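Local coordinates for Fe(2+) transporter FeoB (Methanocaldococcus jannaschii, PDB 2WJI), which probably transports ferrous iron across the cell membrane in a GTP-driven system, this chain being its nucleotide-binding G domain, at residues F45-E50 / G151-K156; I88-A91 / E95-L98; Y99-L104 / A109-A114. One frame throughout, in Å; residues are numbered along the deposited sequence.

Contact 1 of 3, residues F45-E50 / G151-K156. Unlike the reference sequence in segment 151-156: Glu154 (reference Asp).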
loop_
_atom_site.group_PDB
_atom_site.type_symbol
_atom_site.label_atom_id
_atom_site.label_comp_id
_atom_site.label_asym_id
_atom_site.label_seq_id
_atom_site.Cartn_x
_atom_site.Cartn_y
_atom_site.Cartn_z
ATOM N N PHE A 45 -3.510 4.389 -12.934
ATOM C CA PHE A 45 -2.322 4.676 -13.725
ATOM C C PHE A 45 -2.116 3.569 -14.747
ATOM O O PHE A 45 -2.695 2.489 -14.637
ATOM C CB PHE A 45 -1.075 4.812 -12.851
ATOM C CG PHE A 45 -0.694 3.552 -12.126
ATOM C CD1 PHE A 45 0.214 2.668 -12.682
ATOM C CD2 PHE A 45 -1.228 3.262 -10.877
ATOM C CE1 PHE A 45 0.574 1.513 -12.014
ATOM C CE2 PHE A 45 -0.868 2.112 -10.205
ATOM C CZ PHE A 45 0.035 1.233 -10.782
ATOM N N GLU A 46 -1.284 3.852 -15.739
ATOM C CA GLU A 46 -0.974 2.910 -16.799
ATOM C C GLU A 46 0.480 2.497 -16.609
ATOM O O GLU A 46 1.309 3.322 -16.263
ATOM C CB GLU A 46 -1.137 3.624 -18.139
ATOM C CG GLU A 46 -1.518 2.751 -19.305
ATOM C CD GLU A 46 -2.244 3.543 -20.377
ATOM O OE1 GLU A 46 -3.426 3.903 -20.156
ATOM O OE2 GLU A 46 -1.629 3.811 -21.431
ATOM N N TYR A 47 0.793 1.222 -16.803
ATOM C CA TYR A 47 2.188 0.789 -16.773
ATOM C C TYR A 47 2.432 -0.387 -17.719
ATOM O O TYR A 47 1.752 -1.402 -17.650
ATOM C CB TYR A 47 2.637 0.431 -15.352
ATOM C CG TYR A 47 4.088 -0.001 -15.296
ATOM C CD1 TYR A 47 5.112 0.937 -15.246
ATOM C CD2 TYR A 47 4.433 -1.345 -15.298
ATOM C CE1 TYR A 47 6.441 0.548 -15.198
ATOM C CE2 TYR A 47 5.756 -1.744 -15.251
ATOM C CZ TYR A 47 6.755 -0.796 -15.202
ATOM O OH TYR A 47 8.071 -1.194 -15.160
ATOM N N ASN A 48 3.416 -0.239 -18.598
ATOM C CA ASN A 48 3.727 -1.253 -19.604
ATOM C C ASN A 48 2.502 -1.812 -20.302
ATOM O O ASN A 48 2.301 -3.021 -20.345
ATOM C CB ASN A 48 4.551 -2.398 -19.006
ATOM C CG ASN A 48 5.185 -3.274 -20.071
ATOM O OD1 ASN A 48 5.236 -2.903 -21.246
ATOM N ND2 ASN A 48 5.675 -4.441 -19.666
ATOM N N GLY A 49 1.678 -0.920 -20.836
ATOM C CA GLY A 49 0.548 -1.321 -21.648
ATOM C C GLY A 49 -0.650 -1.853 -20.874
ATOM O O GLY A 49 -1.584 -2.355 -21.481
ATOM N N GLU A 50 -0.636 -1.750 -19.549
ATOM C CA GLU A 50 -1.783 -2.223 -18.769
ATOM C C GLU A 50 -2.320 -1.151 -17.842
ATOM O O GLU A 50 -1.598 -0.231 -17.460
ATOM C CB GLU A 50 -1.443 -3.502 -17.994
ATOM C CG GLU A 50 -1.188 -4.718 -18.889
ATOM C CD GLU A 50 -0.646 -5.917 -18.122
ATOM O OE1 GLU A 50 0.092 -5.713 -17.142
ATOM O OE2 GLU A 50 -0.950 -7.071 -18.505
ATOM N N GLY A 151 11.036 6.027 -5.553
ATOM C CA GLY A 151 10.632 4.635 -5.499
ATOM C C GLY A 151 9.231 4.392 -6.030
ATOM O O GLY A 151 8.680 3.294 -5.875
ATOM N N ILE A 152 8.650 5.412 -6.657
ATOM C CA ILE A 152 7.289 5.306 -7.186
ATOM C C ILE A 152 7.211 4.431 -8.433
ATOM O O ILE A 152 6.250 3.667 -8.604
ATOM C CB ILE A 152 6.685 6.680 -7.512
ATOM C CG1 ILE A 152 6.654 7.560 -6.261
ATOM C CG2 ILE A 152 5.293 6.521 -8.117
ATOM C CD1 ILE A 152 5.775 7.027 -5.162
ATOM N N GLU A 153 8.209 4.539 -9.306
ATOM C CA GLU A 153 8.234 3.690 -10.495
ATOM C C GLU A 153 8.544 2.255 -10.099
ATOM O O GLU A 153 8.050 1.323 -10.723
ATOM C CB GLU A 153 9.223 4.184 -11.575
ATOM C CG GLU A 153 9.368 3.171 -12.731
ATOM C CD GLU A 153 10.111 3.692 -13.970
ATOM O OE1 GLU A 153 11.091 4.463 -13.850
ATOM O OE2 GLU A 153 9.722 3.282 -15.083
ATOM N N GLU A 154 9.364 2.074 -9.067
ATOM C CA GLU A 154 9.614 0.726 -8.561
ATOM C C GLU A 154 8.311 0.105 -8.090
ATOM O O GLU A 154 8.043 -1.066 -8.360
ATOM C CB GLU A 154 10.637 0.720 -7.423
ATOM C CG GLU A 154 12.068 0.808 -7.917
ATOM C CD GLU A 154 12.360 2.165 -8.485
ATOM O OE1 GLU A 154 12.791 2.254 -9.656
ATOM O OE2 GLU A 154 12.137 3.152 -7.752
ATOM N N LEU A 155 7.500 0.900 -7.397
ATOM C CA LEU A 155 6.202 0.433 -6.910
ATOM C C LEU A 155 5.301 0.048 -8.076
ATOM O O LEU A 155 4.689 -1.015 -8.049
ATOM C CB LEU A 155 5.517 1.482 -6.029
ATOM C CG LEU A 155 4.167 1.081 -5.400
ATOM C CD1 LEU A 155 4.272 -0.250 -4.666
ATOM C CD2 LEU A 155 3.658 2.173 -4.453
ATOM N N LYS A 156 5.225 0.896 -9.101
ATOM C CA LYS A 156 4.423 0.566 -10.283
ATOM C C LYS A 156 4.891 -0.739 -10.915
ATOM O O LYS A 156 4.094 -1.533 -11.417
ATOM C CB LYS A 156 4.476 1.681 -11.324
ATOM C CG LYS A 156 3.695 2.930 -10.953
ATOM C CD LYS A 156 3.914 4.001 -12.014
ATOM C CE LYS A 156 2.986 5.185 -11.822
ATOM N NZ LYS A 156 3.284 6.249 -12.825
HETATM O O HOH W 1 1.977 5.523 -15.134
HETATM O O HOH W 2 10.168 0.695 -14.442
#
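Phe45 and Lys156 meet because Phe45 turns its ring between its own backbone N and carbonyl carbon (chi1 64°), while Lys156 runs fully extended from CG to NZ. The two side chains run alongside one another, pointing opposite ways: Lys156 CG comes within 3.6 Å of Phe45 CE1, and further out Lys156 CE sits 3.8 Å from Phe45 CD1. Tyr47, two residues along strand 42-47 and on the same side of it, meets the same Lys156 CB from a second direction, roughly at right angles to Phe45. Its CG swings opposite the backbone N (chi1 -179°), putting CD1 4.0 Å from Lys156 CB and laying one ring face over the backbone O of Lys156, 3.9 Å from Tyr47 CD2 and offset toward the ring's rim.

No direct hydrogen bond crosses here; water does that work. One water donates a hydrogen bond to Glu46 O at 2.6 Å and accepts one from Lys156 NZ at 2.8 Å, so the ammonium reaches the strand backbone indirectly. A second water, in the plane of the Tyr47 ring, bonds to its OH at 2.9 Å and gives a weak hydrogen bond to Glu153 OE2.

The strand turns back at once through a type I' turn from Tyr47 to Glu50 into strand 50-56, whose Phe52 ring meets that of Phe45, the planes nearly parallel. Leu23 of helix 16-24 touches both Phe45 and Lys156. The pairing is thus amphipathic: methylenes against aromatic carbon, hydrated charge at the rim, so the direct touch here is mostly apolar, with water linking the polar ends.

Contact 2 of 3, residues I88-A91 / E95-L98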
loop_
_atom_site.group_PDB
_atom_site.type_symbol
_atom_site.label_atom_id
_atom_site.label_comp_id
_atom_site.label_asym_id
_atom_site.label_seq_id
_atom_site.Cartn_x
_atom_site.Cartn_y
_atom_site.Cartn_z
ATOM N N ILE A 88 0.662 -0.552 2.728
ATOM C CA ILE A 88 1.628 0.520 2.954
ATOM C C ILE A 88 1.982 0.557 4.427
ATOM O O ILE A 88 1.099 0.625 5.286
ATOM C CB ILE A 88 1.080 1.881 2.503
ATOM C CG1 ILE A 88 0.818 1.846 0.991
ATOM C CG2 ILE A 88 2.062 2.998 2.875
ATOM C CD1 ILE A 88 -0.154 2.893 0.501
ATOM N N VAL A 89 3.276 0.489 4.711
ATOM C CA VAL A 89 3.766 0.448 6.078
ATOM C C VAL A 89 4.819 1.533 6.322
ATOM O O VAL A 89 5.570 1.904 5.415
ATOM C CB VAL A 89 4.347 -0.945 6.414
ATOM C CG1 VAL A 89 3.348 -2.039 6.043
ATOM C CG2 VAL A 89 5.653 -1.164 5.697
ATOM N N ASP A 90 4.853 2.047 7.549
ATOM C CA ASP A 90 5.806 3.084 7.932
ATOM C C ASP A 90 7.098 2.415 8.371
ATOM O O ASP A 90 7.103 1.638 9.325
ATOM C CB ASP A 90 5.217 3.938 9.062
ATOM C CG ASP A 90 6.127 5.098 9.484
ATOM O OD1 ASP A 90 7.303 5.162 9.056
ATOM O OD2 ASP A 90 5.652 5.955 10.266
ATOM N N ALA A 91 8.191 2.705 7.665
ATOM C CA ALA A 91 9.490 2.112 7.979
ATOM C C ALA A 91 9.943 2.422 9.402
ATOM O O ALA A 91 10.751 1.686 9.963
ATOM C CB ALA A 91 10.545 2.572 6.992
ATOM N N GLU A 95 6.808 -2.668 13.801
ATOM C CA GLU A 95 6.076 -3.591 14.675
ATOM C C GLU A 95 4.595 -3.248 14.739
ATOM O O GLU A 95 3.742 -4.127 14.614
ATOM C CB GLU A 95 6.674 -3.620 16.089
ATOM C CG GLU A 95 6.029 -4.666 16.998
ATOM C CD GLU A 95 6.680 -4.759 18.378
ATOM O OE1 GLU A 95 7.182 -3.730 18.891
ATOM O OE2 GLU A 95 6.679 -5.871 18.953
ATOM N N ARG A 96 4.290 -1.968 14.923
ATOM C CA ARG A 96 2.904 -1.508 14.943
ATOM C C ARG A 96 2.129 -1.842 13.665
ATOM O O ARG A 96 0.966 -2.236 13.722
ATOM C CB ARG A 96 2.844 -0.003 15.172
ATOM C CG ARG A 96 1.436 0.554 15.074
ATOM C CD ARG A 96 1.406 2.037 15.351
ATOM N NE ARG A 96 1.788 2.831 14.189
ATOM C CZ ARG A 96 2.434 3.990 14.278
ATOM N NH1 ARG A 96 2.773 4.459 15.468
ATOM N NH2 ARG A 96 2.751 4.672 13.186
ATOM N N ASN A 97 2.774 -1.653 12.518
ATOM C CA ASN A 97 2.130 -1.831 11.217
ATOM C C ASN A 97 1.912 -3.306 10.875
ATOM O O ASN A 97 0.892 -3.689 10.279
ATOM C CB ASN A 97 2.974 -1.171 10.113
ATOM C CG ASN A 97 3.030 0.351 10.231
ATOM O OD1 ASN A 97 2.808 1.064 9.259
ATOM N ND2 ASN A 97 3.318 0.850 11.428
ATOM N N LEU A 98 2.876 -4.133 11.265
ATOM C CA LEU A 98 2.850 -5.548 10.921
ATOM C C LEU A 98 1.662 -6.301 11.518
ATOM O O LEU A 98 1.380 -7.432 11.124
ATOM C CB LEU A 98 4.170 -6.217 11.304
ATOM C CG LEU A 98 5.339 -5.842 10.391
ATOM C CD1 LEU A 98 6.610 -6.535 10.847
ATOM C CD2 LEU A 98 5.029 -6.190 8.941
HETATM O O HOH W 3 0.349 0.294 7.936
#
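Asn97 OD1 accepts the backbone N-H of Asp90 at 2.8 Å in an almost straight bond (170° at the hydrogen). The amide nitrogen of Asp90 stands above the Asn97 carbonyl plane, 57° out of it. A water lies within hydrogen-bonding range of the same oxygen, 2.9 Å from Asn97 OD1, and of the strand carbonyl, 2.8 Å from Ile88 O. Lower on the side chain, Asn97 CB packs against Val89 CB at 4.0 Å, the two side chains crossing at a slant.

Further out, Arg96 NH2 hovers 4.3 Å from Asp90 OD2, too far for a salt bridge, and the firmer partner of that carboxylate is Thr92 N, which binds Asp90 OD1. Val89 is bonded through its backbone to Asn116 of the next strand, on the side of the peptide it shares with Asp90 N, which helps to set the direction of the Asp90 N-H. With an alanine here instead of Asn97, the Asp90 N-H is likely to lose its acceptor and the water one of its possible partners, and a gap would probably open beside Asn11 and Val14.

Asn11 and Val14 belong to the GTP-binding P-loop, and Asp90 touches Lys117 of the GTP-binding Asn116–Asp119 run. The link therefore ties strand to following helix, at the opening of a beta-alpha-beta unit, beside the nucleotide site of a P-loop GTPase.

Contact 3 of 3, residues Y99-L104 / A109-A114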
loop_
_atom_site.group_PDB
_atom_site.type_symbol
_atom_site.label_atom_id
_atom_site.label_comp_id
_atom_site.label_asym_id
_atom_site.label_seq_id
_atom_site.Cartn_x
_atom_site.Cartn_y
_atom_site.Cartn_z
ATOM N N TYR A 99 0.963 -5.678 12.460
ATOM C CA TYR A 99 -0.240 -6.283 13.012
ATOM C C TYR A 99 -1.315 -6.412 11.934
ATOM O O TYR A 99 -1.904 -7.489 11.735
ATOM C CB TYR A 99 -0.771 -5.461 14.183
ATOM C CG TYR A 99 -1.771 -6.216 15.023
ATOM C CD1 TYR A 99 -1.355 -7.203 15.905
ATOM C CD2 TYR A 99 -3.130 -5.948 14.930
ATOM C CE1 TYR A 99 -2.260 -7.900 16.678
ATOM C CE2 TYR A 99 -4.047 -6.641 15.698
ATOM C CZ TYR A 99 -3.607 -7.617 16.571
ATOM O OH TYR A 99 -4.516 -8.313 17.339
ATOM N N LEU A 100 -1.573 -5.303 11.247
ATOM C CA LEU A 100 -2.516 -5.297 10.137
ATOM C C LEU A 100 -2.021 -6.255 9.060
ATOM O O LEU A 100 -2.802 -7.017 8.487
ATOM C CB LEU A 100 -2.660 -3.882 9.571
ATOM C CG LEU A 100 -3.406 -3.743 8.245
ATOM C CD1 LEU A 100 -4.839 -4.224 8.390
ATOM C CD2 LEU A 100 -3.359 -2.292 7.762
ATOM N N THR A 101 -0.714 -6.221 8.804
ATOM C CA THR A 101 -0.088 -7.064 7.790
ATOM C C THR A 101 -0.401 -8.554 7.955
ATOM O O THR A 101 -0.689 -9.247 6.979
ATOM C CB THR A 101 1.441 -6.874 7.772
ATOM O OG1 THR A 101 1.754 -5.492 7.548
ATOM C CG2 THR A 101 2.076 -7.719 6.681
ATOM N N LEU A 102 -0.331 -9.044 9.187
ATOM C CA LEU A 102 -0.604 -10.453 9.484
ATOM C C LEU A 102 -2.049 -10.848 9.218
ATOM O O LEU A 102 -2.317 -11.949 8.729
ATOM C CB LEU A 102 -0.235 -10.781 10.934
ATOM C CG LEU A 102 1.212 -11.209 11.191
ATOM C CD1 LEU A 102 2.176 -10.534 10.222
ATOM C CD2 LEU A 102 1.600 -10.900 12.624
ATOM N N GLN A 103 -2.979 -9.959 9.556
ATOM C CA GLN A 103 -4.389 -10.211 9.280
ATOM C C GLN A 103 -4.672 -10.279 7.774
ATOM O O GLN A 103 -5.508 -11.070 7.327
ATOM C CB GLN A 103 -5.267 -9.158 9.962
ATOM C CG GLN A 103 -5.122 -9.142 11.489
ATOM C CD GLN A 103 -6.007 -8.111 12.162
ATOM O OE1 GLN A 103 -6.908 -7.549 11.545
ATOM N NE2 GLN A 103 -5.753 -7.860 13.442
ATOM N N LEU A 104 -3.968 -9.461 6.992
ATOM C CA LEU A 104 -4.122 -9.486 5.536
ATOM C C LEU A 104 -3.641 -10.807 4.946
ATOM O O LEU A 104 -4.284 -11.372 4.059
ATOM C CB LEU A 104 -3.386 -8.311 4.885
ATOM C CG LEU A 104 -3.943 -6.933 5.250
ATOM C CD1 LEU A 104 -3.029 -5.816 4.738
ATOM C CD2 LEU A 104 -5.344 -6.785 4.683
ATOM N N ALA A 109 -5.237 -12.565 1.130
ATOM C CA ALA A 109 -5.088 -11.476 0.178
ATOM C C ALA A 109 -3.786 -11.624 -0.602
ATOM O O ALA A 109 -2.763 -12.001 -0.035
ATOM C CB ALA A 109 -5.133 -10.135 0.895
ATOM N N ASN A 110 -3.845 -11.366 -1.908
ATOM C CA ASN A 110 -2.641 -11.243 -2.726
ATOM C C ASN A 110 -1.938 -9.948 -2.349
ATOM O O ASN A 110 -2.423 -8.860 -2.651
ATOM C CB ASN A 110 -2.991 -11.221 -4.213
ATOM C CG ASN A 110 -1.764 -11.341 -5.100
ATOM O OD1 ASN A 110 -0.730 -11.858 -4.676
ATOM N ND2 ASN A 110 -1.876 -10.876 -6.339
ATOM N N LEU A 111 -0.789 -10.062 -1.699
ATOM C CA LEU A 111 -0.253 -8.931 -0.960
ATOM C C LEU A 111 1.097 -8.454 -1.475
ATOM O O LEU A 111 1.898 -9.241 -1.975
ATOM C CB LEU A 111 -0.145 -9.304 0.516
ATOM C CG LEU A 111 0.104 -8.191 1.528
ATOM C CD1 LEU A 111 -1.049 -7.193 1.537
ATOM C CD2 LEU A 111 0.297 -8.803 2.903
ATOM N N LEU A 112 1.325 -7.151 -1.338
ATOM C CA LEU A 112 2.588 -6.513 -1.689
ATOM C C LEU A 112 2.834 -5.394 -0.689
ATOM O O LEU A 112 1.941 -4.590 -0.406
ATOM C CB LEU A 112 2.533 -5.927 -3.094
ATOM C CG LEU A 112 3.724 -5.043 -3.468
ATOM C CD1 LEU A 112 5.009 -5.830 -3.337
ATOM C CD2 LEU A 112 3.580 -4.497 -4.889
ATOM N N LEU A 113 4.050 -5.339 -0.162
ATOM C CA LEU A 113 4.369 -4.410 0.910
ATOM C C LEU A 113 5.115 -3.189 0.376
ATOM O O LEU A 113 6.184 -3.315 -0.218
ATOM C CB LEU A 113 5.213 -5.125 1.963
ATOM C CG LEU A 113 4.804 -4.916 3.419
ATOM C CD1 LEU A 113 3.314 -5.122 3.549
ATOM C CD2 LEU A 113 5.558 -5.876 4.327
ATOM N N ALA A 114 4.531 -2.012 0.571
ATOM C CA ALA A 114 5.189 -0.758 0.250
ATOM C C ALA A 114 5.694 -0.130 1.545
ATOM O O ALA A 114 4.909 0.299 2.392
ATOM C CB ALA A 114 4.235 0.177 -0.482
#
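Thr101, which touches Leu111 and Leu113, has its hydroxyl OG1 held by two groups: the side-chain amide ND2 of Asn87 on strand 84-90 and, through a weak bond, the backbone O of Asn97 one turn earlier. This is the second half of a beta-alpha-beta crossover, in which helix 94-106 runs back over the sheet and leads into strand 111-116. The short axes of 99-104 and 111-114 run nearly antiparallel, at 164° and 10.3 Å apart.

With its polar end turned to Asn87, Thr101 presents CG2 to the strand, 4.3 Å from Leu111 CD2 and also 4.3 Å from Leu113 CD1. One turn on, Leu104 meets Leu111 at about a right angle, Leu104 CD1 lying 4.0 Å from Leu111 CD1. Leu111 reaches out to it because its CG points opposite the backbone N (chi1 -167°). The side-chain contacts between helix and strand here are thus between methyl groups, and Thr101 is the only polar side chain among the touching residues. Leu63, from a loop, covers Leu104 as well.

At the tight end of the connection the backbones themselves close up. Ala109 N makes a weak bond to Leu104 O at 3.3 Å, and Ala109 CB lies 3.5 Å from that same oxygen.

How the contacts relate
Contacts 2 and 3 share helix 94-106 and form the two ends of one beta-alpha-beta unit, their centres about 10 Å apart. They join directly where Val89 N probably bonds to Ala114 O at 2.8 Å, and where Val89 CG1 packs on Leu113 CD1 at 4.0 Å. Contact 1 belongs to the same sheet but sits on the far side of the chain's centre, about 23 Å from contact 2 and 20 Å from contact 3, centre to centre. Leu155 CD1 still reaches Ala114 CB at 4.2 Å. Contact 2 is near the nucleotide: the Ile88 side chain lies about 6 Å from the bound GTP analogue, against about 13 Å for that of Leu104.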